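Putative methyl-accepting chemotaxis signal transduction protein (Campylobacter jejuni, PDB 6W3P) is a putative chemoreceptor whose Cache-family sensor region holds a branched amino acid, beta-methylnorleucine, and probably signals the presence of such ligands to the chemotaxis machinery. Local coordinates at residues I68-R73 with L91-S96; N77-Y82 with L136-I141; G84-K89 with D109-D114; I141-A146 with V159-E164. All coordinates share one frame; numbering follows the deposited sequence.

All four contacts lie within one Cache-type sensor domain, and three reach its six-stranded antiparallel sheet, in which strands 90-94, 80-84, 152-162 and 139-149 are successive neighbours. Interaction 1 lays helix 58-76 on strand 90-94; interaction 2, its centre about 10 Å away, joins the start of strand 80-84 to the approach to strand 139-149. Interaction 4 pairs that strand with 152-162, its centre about 7 Å from that of interaction 2. Interaction 3 stands apart, about 16 to 18 Å from the others between centres. Along the chain, interactions 1 and 2 interleave, interaction 3 is nested inside 2, and interaction 4 follows, sharing Ile141 with 2. Each touches beta-methylnorleucine, so distant pieces build one pocket.

Interaction 1: residues I68-R73 with L91-S96; sequences ILKYYR and LLSQKS. With SKJ (beta-methylnorleucine), chain C; SO4 (sulfate ion), chain D.
Helix 68-73 lies along strand 91-94 with the axes of the two short segments 8.1 Å apart at closest approach and 28° between their directions, Lys70 sitting nearest Ser93. The polar half is built on Arg73. Its CG is anti to the backbone N (chi1 179°) and the chain bends at chi3, which brings NE to Ser93 OG at 2.9 Å in a nearly straight bond (175°) lying in the guanidinium plane. A water accepts from Arg73 NH2 and also bonds to Ser93 OG. Over one guanidinium face sits Gln94 O, 3.2 Å above the plane. The far edge grips a sulfate, probably from the crystallisation liquor: Arg73 NH1 reaches its O1 at 2.9 Å and Arg73 NH2 its O3 at 2.8 Å. Toward the start of the strand the contact turns apolar, Leu69 CD1 packing on Leu91 CD2 at 3.7 Å. The helix thus covers one face of the sensor-domain sheet, while Leu92, pointing away from it, touches the ligand. The Ser93 bond, the bridging water and the overlying Gln94 O restrain the guanidinium's rotation; in this crystal the sulfate adds to that grip and probably offsets part of its charge.

Interaction 2: residues N77-Y82 with L136-I141; sequences NALNVY and LKQYVI. With SKJ (beta-methylnorleucine), chain C.
Leu79 carries the apolar part of this contact, meeting Leu136 and Val140 with different atoms. Its CB lies 3.9 Å from Leu136 CD1. In one of its two conformers, Leu79 CD1 lies 3.5 Å from Val140 CG1. Leu79 CG stands beside the backbone N and anti to the carbonyl carbon (chi1 -77°), a torsion that turns the branch toward segment 136-141. Strand 152-162 contributes Pro162 to the surroundings of the same side chain.

Contacts between carbon and polar groups come next. The Gln138 amide lies against the Leu79 methyls, with Gln138 OE1 3.6 Å from Leu79 CD1. Asn80 and Leu136 approach from opposite directions, and Leu136 CD1 comes to 3.5 Å from Asn80 OD1 while also touching the amide carbon and nitrogen. The methyl thus packs on the amide as Asn80 ND2 donates to Asp160 and Asp133, which fix its orientation; Asp133 also accepts from Leu136 N.

The ligand supplies the last group. Beta-methylnorleucine lays its CG1 over one face of the Tyr82 ring, 3.5 Å above the plane and offset toward the rim, and Tyr82 OH is hydrogen-bonded to Asp160. Residues of strand 80-84 thereby form part of the wall of an amino-acid pocket, as expected of a Cache sensor domain.

Interaction 3: residues G84-K89 with D109-D114; sequences GLNNGK and DIKTKD. With SKJ (beta-methylnorleucine), chain C.
The turn joining strands 80-84 and 90-94 meets the 3-10 segment 110-112 that leads toward helix 114-119, in the Cache-type sensor domain. Lys111 and Asn86 make the polar clasp. The lysine chain runs fully extended beyond CG, and its NZ donates twice to one residue: to the backbone Asn86 O at 2.7 Å, in the carbonyl plane and on a lone pair, and to the side-chain Asn86 OD1 at 2.9 Å, where the donor stands 61° above the amide carbonyl plane. Both oxygens are therefore held by a single ammonium group, which ties the side chain of Asn86 to its own backbone.

Beside this clasp Ile110 inserts its CD1 among backbone atoms of the turn, 3.5 Å from Leu85 O and 3.8 Å from Gly84 CA. Its CG1 lies between the backbone N and the carbonyl carbon (chi1 69°), pointing the methyl into the turn, while Trp115 and Tyr116 of helix 114-119 also touch the isoleucine. The turn itself is a type I beta turn from Leu85 to Gly88, overlapped by an Asx turn in which Asn87 OD1 accepts from Lys89 N at 3.0 Å. Gly88, with positive phi, turns its carbonyl toward the second segment, and a water donates to Gly88 O at 2.6 Å while accepting from Ile110 N.

Further along, Lys113, at the N-cap position, bends at chi2 and chi4 so that NZ donates to the ligand carboxylate atom OXT at 2.9 Å; Leu108 O takes a second bond from the same nitrogen.

Interaction 4: residues I141-A146 with V159-E164; sequences ITYSKA and VDIPSE. With SKJ (beta-methylnorleucine), chain C.
Ile141 opens the antiparallel pairing of strands 139-149 and 152-162, a beta hairpin within the sensor domain's sheet, as a hydrogen-bonded pair with Ile161. Its N donates to Ile161 O at 2.8 Å, and Ile141 O accepts from Ile161 N almost straight on (178°). The Ile141 side chain lies on the face shared with Tyr143, Val159 and Ile161, its CG1 touching Ser163 CB just after the strand.

Thr142 faces the other side, in a non-hydrogen-bonded pair with Asp160; the two side chains lie alongside each other and point the same way. Thr142 OG1 stands beside the backbone N (chi1 -63°) and donates to Asp160 OD1 at 2.6 Å, from above the carboxylate plane. Tyr131 OH is a further partner of Thr142 OG1. The threonine donor and the ligand's amino group would probably favour the ionised carboxylate.

Tyr143 returns to the Ile141 face in a second hydrogen-bonded pair: its N reaches Val159 O and its O accepts from Val159 N, both at 2.9 Å. Its ring carbon CE1 touches Ile161 CG1 at 3.8 Å, and Asn36 of helix 4-49 binds its hydroxyl. On the opposite face the ligand's N donates to Asp160 OD2 at 2.7 Å.

Interaction 1: residues I68-R73 with L91-S96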
# COMPACT_ATOMS: atom_id res chain seq x y z
N ILE A 68 2.95 -1.55 -24.44
CA ILE A 68 2.61 -2.43 -23.35
C ILE A 68 2.42 -1.65 -22.06
O ILE A 68 1.41 -1.84 -21.36
CB ILE A 68 3.65 -3.56 -23.16
CG1 ILE A 68 3.98 -4.20 -24.51
CG2 ILE A 68 3.11 -4.56 -22.15
CD1 ILE A 68 4.97 -5.34 -24.34
N LEU A 69 3.34 -0.74 -21.76
CA LEU A 69 3.22 0.13 -20.61
C LEU A 69 1.88 0.88 -20.62
O LEU A 69 1.21 1.01 -19.57
CB LEU A 69 4.38 1.11 -20.44
CG LEU A 69 5.79 0.52 -20.40
CD1 LEU A 69 6.79 1.66 -20.22
CD2 LEU A 69 5.96 -0.54 -19.33
N LYS A 70 1.57 1.45 -21.76
CA LYS A 70 0.38 2.25 -21.92
C LYS A 70 -0.89 1.44 -21.71
O LYS A 70 -1.78 1.88 -21.02
CB LYS A 70 0.36 2.93 -23.27
CG LYS A 70 -0.85 3.81 -23.57
CD LYS A 70 -0.82 4.31 -25.00
CE LYS A 70 -1.10 3.24 -26.03
NZ LYS A 70 -1.41 3.93 -27.33
N TYR A 71 -1.02 0.31 -22.41
CA TYR A 71 -2.19 -0.52 -22.27
C TYR A 71 -2.36 -0.94 -20.82
O TYR A 71 -3.49 -0.94 -20.28
CB TYR A 71 -2.11 -1.72 -23.17
CG TYR A 71 -2.13 -1.38 -24.61
CD1 TYR A 71 -2.91 -0.37 -25.14
CD2 TYR A 71 -1.31 -2.11 -25.51
CE1 TYR A 71 -2.86 -0.06 -26.49
CE2 TYR A 71 -1.26 -1.79 -26.83
CZ TYR A 71 -1.99 -0.75 -27.33
OH TYR A 71 -1.98 -0.51 -28.70
N TYR A 72 -1.27 -1.40 -20.21
CA TYR A 72 -1.36 -1.77 -18.81
C TYR A 72 -1.79 -0.63 -17.92
O TYR A 72 -2.65 -0.78 -17.06
CB TYR A 72 -0.07 -2.41 -18.30
CG TYR A 72 -0.01 -3.94 -18.52
CD1 TYR A 72 0.21 -4.52 -19.77
CD2 TYR A 72 -0.07 -4.80 -17.44
CE1 TYR A 72 0.36 -5.91 -19.90
CE2 TYR A 72 0.07 -6.18 -17.56
CZ TYR A 72 0.28 -6.73 -18.79
OH TYR A 72 0.47 -8.11 -18.83
N ARG A 73 -1.15 0.53 -18.11
CA ARG A 73 -1.54 1.71 -17.34
C ARG A 73 -3.04 1.98 -17.43
O ARG A 73 -3.71 2.17 -16.39
CB ARG A 73 -0.77 2.94 -17.79
CG ARG A 73 -1.21 4.19 -17.00
CD ARG A 73 -0.33 5.40 -17.25
NE ARG A 73 -0.30 5.79 -18.66
CZ ARG A 73 -1.19 6.56 -19.28
NH1 ARG A 73 -2.31 6.91 -18.69
NH2 ARG A 73 -1.02 6.88 -20.54
N LEU A 91 11.72 4.88 -19.57
CA LEU A 91 10.60 4.91 -20.50
C LEU A 91 9.34 5.07 -19.66
O LEU A 91 9.02 4.21 -18.84
CB LEU A 91 10.53 3.66 -21.35
CG LEU A 91 9.38 3.64 -22.38
CD1 LEU A 91 9.51 4.68 -23.50
CD2 LEU A 91 9.24 2.28 -22.99
N LEU A 92 8.66 6.21 -19.86
CA LEU A 92 7.57 6.63 -18.95
C LEU A 92 6.24 6.73 -19.67
O LEU A 92 6.07 7.51 -20.61
CB LEU A 92 7.90 7.98 -18.32
CG LEU A 92 6.83 8.61 -17.43
CD1 LEU A 92 6.48 7.77 -16.23
CD2 LEU A 92 7.28 10.00 -17.02
N SER A 93 5.25 5.97 -19.18
CA SER A 93 3.85 6.15 -19.56
C SER A 93 3.12 6.81 -18.41
O SER A 93 3.07 6.28 -17.31
CB SER A 93 3.21 4.79 -19.83
OG SER A 93 1.89 4.94 -20.32
N GLN A 94 2.61 7.99 -18.64
CA GLN A 94 2.00 8.73 -17.55
C GLN A 94 0.63 9.14 -17.92
O GLN A 94 0.34 9.48 -19.05
CB GLN A 94 2.85 9.95 -17.25
CG GLN A 94 2.31 10.84 -16.19
CD GLN A 94 3.34 11.86 -15.85
OE1 GLN A 94 4.23 11.59 -15.08
NE2 GLN A 94 3.38 12.90 -16.66
N LYS A 95 -0.19 9.21 -16.87
CA LYS A 95 -1.57 9.72 -16.95
C LYS A 95 -1.57 11.19 -17.34
O LYS A 95 -0.72 11.94 -16.86
CB LYS A 95 -2.32 9.48 -15.64
CG LYS A 95 -3.84 9.61 -15.74
CD LYS A 95 -4.51 9.09 -14.49
CE LYS A 95 -6.03 9.31 -14.49
NZ LYS A 95 -6.74 8.79 -15.70
N SER A 96 -2.35 11.51 -18.36
CA SER A 96 -2.36 12.85 -18.99
C SER A 96 -0.98 13.44 -19.37
O SER A 96 -0.02 12.72 -19.67
CB SER A 96 -3.13 13.84 -18.11
N SKJ C . 7.28 7.89 -9.05
CA SKJ C . 8.60 7.66 -9.65
C SKJ C . 9.55 8.59 -8.91
O SKJ C . 9.13 9.60 -8.30
CB SKJ C . 8.60 7.83 -11.18
CG1 SKJ C . 9.85 7.26 -11.90
CG2 SKJ C . 8.34 9.27 -11.57
OXT SKJ C . 10.78 8.35 -8.99
CAA SKJ C . 7.58 10.86 -13.36
CAB SKJ C . 7.87 9.39 -13.03
S SO4 D . -4.02 9.17 -21.16
O1 SO4 D . -4.20 8.85 -19.72
O2 SO4 D . -3.26 10.45 -21.37
O3 SO4 D . -3.22 8.08 -21.74
O4 SO4 D . -5.33 9.28 -21.86
O HOH W 1 1.57 6.85 -22.39

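Interaction 2: residues N77-Y82 with L136-I141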
# COMPACT_ATOMS: atom_id res chain seq x y z
N ASN A 77 -5.90 2.07 -14.61
CA ASN A 77 -5.85 3.52 -14.30
C ASN A 77 -4.72 3.82 -13.30
O ASN A 77 -4.90 4.60 -12.37
CB ASN A 77 -7.20 4.01 -13.78
CG ASN A 77 -7.25 5.51 -13.73
OD1 ASN A 77 -6.68 6.19 -14.60
ND2 ASN A 77 -8.00 6.03 -12.76
N ALA A 78 -3.53 3.29 -13.55
CA ALA A 78 -2.34 3.67 -12.78
C ALA A 78 -1.94 5.11 -13.14
O ALA A 78 -2.27 5.63 -14.21
CB ALA A 78 -1.20 2.72 -13.03
N LEU A 79 -1.19 5.75 -12.25
CA LEU A 79 -0.70 7.10 -12.51
C LEU A 79 0.48 7.08 -13.48
O LEU A 79 0.51 7.81 -14.47
CB LEU A 79 -0.26 7.77 -11.22
CG LEU A 79 -1.42 8.27 -10.37
CD1 LEU A 79 -0.92 8.77 -9.02
CD2 LEU A 79 -2.21 9.35 -11.12
N ASN A 80 1.45 6.22 -13.17
CA ASN A 80 2.67 6.11 -14.00
C ASN A 80 2.98 4.64 -14.11
O ASN A 80 2.92 3.93 -13.10
CB ASN A 80 3.90 6.78 -13.33
CG ASN A 80 3.76 8.26 -13.13
OD1 ASN A 80 3.60 9.03 -14.08
ND2 ASN A 80 3.94 8.67 -11.87
N VAL A 81 3.51 4.25 -15.24
CA VAL A 81 4.03 2.89 -15.46
C VAL A 81 5.29 3.09 -16.32
O VAL A 81 5.24 3.79 -17.35
CB VAL A 81 3.02 1.99 -16.19
CG1 VAL A 81 3.59 0.64 -16.49
CG2 VAL A 81 1.75 1.83 -15.38
N TYR A 82 6.40 2.50 -15.88
CA TYR A 82 7.69 2.88 -16.45
C TYR A 82 8.72 1.78 -16.39
O TYR A 82 8.61 0.86 -15.59
CB TYR A 82 8.23 4.18 -15.81
CG TYR A 82 8.12 4.21 -14.33
CD1 TYR A 82 6.96 4.67 -13.71
CD2 TYR A 82 9.19 3.78 -13.52
CE1 TYR A 82 6.86 4.69 -12.32
CE2 TYR A 82 9.10 3.81 -12.14
CZ TYR A 82 7.93 4.26 -11.54
OH TYR A 82 7.88 4.30 -10.18
N LEU A 136 4.15 14.18 -10.90
CA LEU A 136 2.70 14.42 -10.82
C LEU A 136 2.28 15.09 -9.53
O LEU A 136 1.14 15.53 -9.43
CB LEU A 136 1.91 13.12 -10.98
CG LEU A 136 2.00 12.51 -12.37
CD1 LEU A 136 1.40 11.12 -12.37
CD2 LEU A 136 1.28 13.34 -13.42
N LYS A 137 3.17 15.13 -8.55
CA LYS A 137 2.86 15.75 -7.26
C LYS A 137 1.56 15.19 -6.74
O LYS A 137 0.64 15.93 -6.39
CB LYS A 137 2.82 17.28 -7.39
CG LYS A 137 4.16 17.89 -7.83
CD LYS A 137 5.36 17.35 -7.05
CE LYS A 137 6.70 17.87 -7.59
NZ LYS A 137 6.79 19.36 -7.58
N GLN A 138 1.46 13.86 -6.79
CA GLN A 138 0.52 13.13 -5.95
C GLN A 138 1.25 12.09 -5.11
O GLN A 138 2.28 11.53 -5.53
CB GLN A 138 -0.53 12.42 -6.81
CG GLN A 138 -1.32 13.31 -7.74
CD GLN A 138 -2.37 12.54 -8.52
OE1 GLN A 138 -2.97 11.59 -8.02
NE2 GLN A 138 -2.61 12.97 -9.76
N TYR A 139 0.69 11.76 -3.96
CA TYR A 139 1.24 10.65 -3.18
C TYR A 139 0.94 9.32 -3.81
O TYR A 139 -0.21 9.06 -4.27
CB TYR A 139 0.70 10.65 -1.77
CG TYR A 139 1.42 11.70 -0.92
CD1 TYR A 139 2.60 11.37 -0.24
CD2 TYR A 139 0.90 12.97 -0.73
CE1 TYR A 139 3.32 12.31 0.45
CE2 TYR A 139 1.60 13.91 0.01
CZ TYR A 139 2.83 13.58 0.55
OH TYR A 139 3.52 14.49 1.29
N VAL A 140 2.00 8.51 -3.94
CA VAL A 140 1.88 7.21 -4.60
C VAL A 140 2.51 6.11 -3.78
O VAL A 140 3.39 6.35 -2.98
CB VAL A 140 2.52 7.22 -6.01
CG1 VAL A 140 1.82 8.22 -6.92
CG2 VAL A 140 4.03 7.47 -5.95
N ILE A 141 2.07 4.88 -4.06
CA ILE A 141 2.77 3.68 -3.66
C ILE A 141 3.30 3.06 -4.95
O ILE A 141 2.55 2.98 -5.95
CB ILE A 141 1.83 2.67 -2.94
CG1 ILE A 141 1.29 3.30 -1.65
CG2 ILE A 141 2.52 1.34 -2.70
CD1 ILE A 141 0.05 2.62 -1.10
N SKJ C . 7.28 7.89 -9.05
CA SKJ C . 8.60 7.66 -9.65
C SKJ C . 9.55 8.59 -8.91
O SKJ C . 9.13 9.60 -8.30
CB SKJ C . 8.60 7.83 -11.18
CG1 SKJ C . 9.85 7.26 -11.90
CG2 SKJ C . 8.34 9.27 -11.57
OXT SKJ C . 10.78 8.35 -8.99
CAA SKJ C . 7.58 10.86 -13.36
CAB SKJ C . 7.87 9.39 -13.03

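Interaction 3: residues G84-K89 with D109-D114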
# COMPACT_ATOMS: atom_id res chain seq x y z
N GLY A 84 12.92 1.65 -16.04
CA GLY A 84 14.18 2.36 -15.84
C GLY A 84 15.36 1.51 -16.30
O GLY A 84 15.43 0.32 -15.97
N LEU A 85 16.30 2.14 -17.00
CA LEU A 85 17.47 1.46 -17.58
C LEU A 85 18.75 1.82 -16.85
O LEU A 85 18.85 2.89 -16.24
CB LEU A 85 17.61 1.76 -19.08
CG LEU A 85 16.32 1.64 -19.89
CD1 LEU A 85 16.59 2.05 -21.33
CD2 LEU A 85 15.81 0.20 -19.85
N ASN A 86 19.76 0.97 -17.02
CA ASN A 86 21.04 1.18 -16.33
C ASN A 86 21.79 2.41 -16.79
O ASN A 86 22.71 2.86 -16.10
CB ASN A 86 21.92 -0.07 -16.46
CG ASN A 86 23.24 0.05 -15.73
OD1 ASN A 86 23.27 0.24 -14.51
ND2 ASN A 86 24.37 -0.19 -16.47
N ASN A 87 21.40 2.98 -17.93
CA ASN A 87 21.99 4.25 -18.36
C ASN A 87 21.34 5.48 -17.72
O ASN A 87 21.65 6.62 -18.06
CB ASN A 87 22.01 4.37 -19.87
CG ASN A 87 20.63 4.43 -20.49
OD1 ASN A 87 19.62 4.44 -19.79
ND2 ASN A 87 20.60 4.37 -21.81
N GLY A 88 20.36 5.23 -16.85
CA GLY A 88 19.66 6.28 -16.15
C GLY A 88 18.40 6.79 -16.79
O GLY A 88 17.64 7.53 -16.18
N LYS A 89 18.12 6.36 -18.01
CA LYS A 89 16.89 6.79 -18.69
C LYS A 89 15.71 5.94 -18.25
O LYS A 89 15.89 4.78 -17.86
CB LYS A 89 17.08 6.66 -20.18
CG LYS A 89 18.21 7.56 -20.69
CD LYS A 89 17.97 7.87 -22.14
CE LYS A 89 19.16 8.53 -22.80
NZ LYS A 89 19.26 8.13 -24.21
N ASP A 109 16.72 10.86 -12.15
CA ASP A 109 17.67 10.51 -11.11
C ASP A 109 17.36 9.15 -10.52
O ASP A 109 17.41 8.96 -9.31
CB ASP A 109 17.66 11.58 -10.02
CG ASP A 109 18.04 12.96 -10.54
OD1 ASP A 109 19.03 13.07 -11.31
OD2 ASP A 109 17.37 13.94 -10.15
N ILE A 110 17.23 8.16 -11.39
CA ILE A 110 16.65 6.90 -10.95
C ILE A 110 17.55 6.11 -10.03
O ILE A 110 17.07 5.43 -9.14
CB ILE A 110 16.08 6.04 -12.08
CG1 ILE A 110 17.16 5.48 -12.99
CG2 ILE A 110 15.07 6.83 -12.85
CD1 ILE A 110 16.64 4.63 -14.13
N LYS A 111 18.86 6.24 -10.20
CA LYS A 111 19.75 5.47 -9.35
C LYS A 111 19.80 5.95 -7.89
O LYS A 111 20.42 5.31 -7.05
CB LYS A 111 21.11 5.32 -9.97
CG LYS A 111 21.06 4.45 -11.21
CD LYS A 111 22.42 4.22 -11.82
CE LYS A 111 22.34 3.19 -12.93
NZ LYS A 111 23.66 2.96 -13.58
N THR A 112 19.15 7.09 -7.63
CA THR A 112 19.02 7.60 -6.27
C THR A 112 17.68 7.23 -5.65
O THR A 112 17.44 7.58 -4.49
CB THR A 112 19.11 9.14 -6.23
OG1 THR A 112 17.93 9.71 -6.83
CG2 THR A 112 20.34 9.66 -6.97
N LYS A 113 16.81 6.56 -6.43
CA LYS A 113 15.47 6.25 -5.97
C LYS A 113 15.41 4.86 -5.35
O LYS A 113 15.94 3.88 -5.89
CB LYS A 113 14.48 6.35 -7.14
CG LYS A 113 14.47 7.68 -7.88
CD LYS A 113 13.77 8.73 -7.09
CE LYS A 113 13.88 10.10 -7.71
NZ LYS A 113 12.95 10.22 -8.85
N ASP A 114 14.69 4.74 -4.26
CA ASP A 114 14.56 3.43 -3.61
C ASP A 114 13.86 2.40 -4.52
O ASP A 114 14.21 1.21 -4.53
CB ASP A 114 13.78 3.55 -2.30
CG ASP A 114 14.65 4.01 -1.13
OD1 ASP A 114 15.86 4.30 -1.30
OD2 ASP A 114 14.13 3.97 -0.01
N SKJ C . 7.28 7.89 -9.05
CA SKJ C . 8.60 7.66 -9.65
C SKJ C . 9.55 8.59 -8.91
O SKJ C . 9.13 9.60 -8.30
CB SKJ C . 8.60 7.83 -11.18
CG1 SKJ C . 9.85 7.26 -11.90
CG2 SKJ C . 8.34 9.27 -11.57
OXT SKJ C . 10.78 8.35 -8.99
CAA SKJ C . 7.58 10.86 -13.36
CAB SKJ C . 7.87 9.39 -13.03
O HOH W 2 18.36 8.88 -14.02

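Interaction 4: residues I141-A146 with V159-E164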
# COMPACT_ATOMS: atom_id res chain seq x y z
N ILE A 141 2.07 4.88 -4.06
CA ILE A 141 2.77 3.68 -3.66
C ILE A 141 3.30 3.06 -4.95
O ILE A 141 2.55 2.98 -5.95
CB ILE A 141 1.83 2.67 -2.94
CG1 ILE A 141 1.29 3.30 -1.65
CG2 ILE A 141 2.52 1.34 -2.70
CD1 ILE A 141 0.05 2.62 -1.10
N THR A 142 4.60 2.77 -4.93
CA THR A 142 5.26 2.21 -6.12
C THR A 142 5.55 0.73 -5.89
O THR A 142 6.03 0.32 -4.85
CB THR A 142 6.55 2.97 -6.43
OG1 THR A 142 6.21 4.31 -6.73
CG2 THR A 142 7.35 2.32 -7.56
N TYR A 143 5.24 -0.05 -6.92
CA TYR A 143 5.58 -1.47 -7.01
C TYR A 143 6.66 -1.54 -8.09
O TYR A 143 6.41 -1.13 -9.23
CB TYR A 143 4.33 -2.26 -7.46
CG TYR A 143 3.14 -2.10 -6.52
CD1 TYR A 143 2.36 -0.95 -6.59
CD2 TYR A 143 2.93 -2.97 -5.47
CE1 TYR A 143 1.33 -0.75 -5.69
CE2 TYR A 143 1.95 -2.73 -4.50
CZ TYR A 143 1.13 -1.62 -4.65
OH TYR A 143 0.09 -1.37 -3.76
N SER A 144 7.81 -2.08 -7.74
CA SER A 144 8.88 -2.17 -8.70
C SER A 144 9.41 -3.58 -8.81
O SER A 144 9.31 -4.38 -7.86
CB SER A 144 10.00 -1.16 -8.41
OG SER A 144 10.58 -1.41 -7.18
N LYS A 145 9.99 -3.89 -9.96
CA LYS A 145 10.46 -5.25 -10.21
C LYS A 145 11.57 -5.21 -11.26
O LYS A 145 11.38 -4.70 -12.35
CB LYS A 145 9.32 -6.13 -10.71
CG LYS A 145 9.62 -7.60 -10.92
CD LYS A 145 9.98 -8.26 -9.61
CE LYS A 145 9.84 -9.76 -9.63
NZ LYS A 145 10.79 -10.46 -10.53
N ALA A 146 12.72 -5.79 -10.91
CA ALA A 146 13.79 -5.94 -11.88
C ALA A 146 13.43 -7.02 -12.87
O ALA A 146 13.08 -8.15 -12.49
CB ALA A 146 15.09 -6.25 -11.18
N VAL A 159 5.46 0.76 -11.17
CA VAL A 159 4.03 1.05 -11.30
C VAL A 159 3.61 1.89 -10.10
O VAL A 159 3.83 1.48 -8.95
CB VAL A 159 3.21 -0.26 -11.31
CG1 VAL A 159 1.73 0.04 -11.28
CG2 VAL A 159 3.59 -1.16 -12.47
N ASP A 160 3.10 3.09 -10.37
CA ASP A 160 2.71 4.00 -9.30
C ASP A 160 1.18 4.05 -9.20
O ASP A 160 0.48 4.37 -10.17
CB ASP A 160 3.17 5.44 -9.62
CG ASP A 160 4.66 5.63 -9.64
OD1 ASP A 160 5.40 4.73 -9.21
OD2 ASP A 160 5.06 6.73 -10.12
N ILE A 161 0.68 3.73 -8.03
CA ILE A 161 -0.75 3.74 -7.75
C ILE A 161 -0.97 4.83 -6.67
O ILE A 161 -0.24 4.88 -5.68
CB ILE A 161 -1.23 2.39 -7.20
CG1 ILE A 161 -0.85 1.22 -8.14
CG2 ILE A 161 -2.72 2.41 -6.86
CD1 ILE A 161 -1.44 1.34 -9.51
N PRO A 162 -1.98 5.71 -6.85
CA PRO A 162 -2.23 6.75 -5.84
C PRO A 162 -2.49 6.14 -4.48
O PRO A 162 -3.29 5.20 -4.35
CB PRO A 162 -3.48 7.45 -6.35
CG PRO A 162 -3.55 7.17 -7.79
CD PRO A 162 -2.90 5.83 -7.99
N SER A 163 -1.79 6.58 -3.46
CA SER A 163 -2.07 6.11 -2.10
C SER A 163 -3.48 6.44 -1.65
O SER A 163 -4.06 5.64 -0.90
CB SER A 163 -1.08 6.63 -1.10
OG SER A 163 -1.11 8.00 -1.17
N GLU A 164 -4.09 7.45 -2.26
CA GLU A 164 -5.49 7.74 -1.99
C GLU A 164 -6.42 6.58 -2.31
O GLU A 164 -7.48 6.44 -1.71
CB GLU A 164 -5.96 8.99 -2.75
CG GLU A 164 -7.40 9.41 -2.60
CD GLU A 164 -7.73 10.68 -3.39
OE1 GLU A 164 -6.82 11.23 -4.06
OE2 GLU A 164 -8.88 11.17 -3.29
N SKJ C . 7.28 7.89 -9.05
CA SKJ C . 8.60 7.66 -9.65
C SKJ C . 9.55 8.59 -8.91
O SKJ C . 9.13 9.60 -8.30
CB SKJ C . 8.60 7.83 -11.18
CG1 SKJ C . 9.85 7.26 -11.90
CG2 SKJ C . 8.34 9.27 -11.57
OXT SKJ C . 10.78 8.35 -8.99
CAA SKJ C . 7.58 10.86 -13.36
CAB SKJ C . 7.87 9.39 -13.03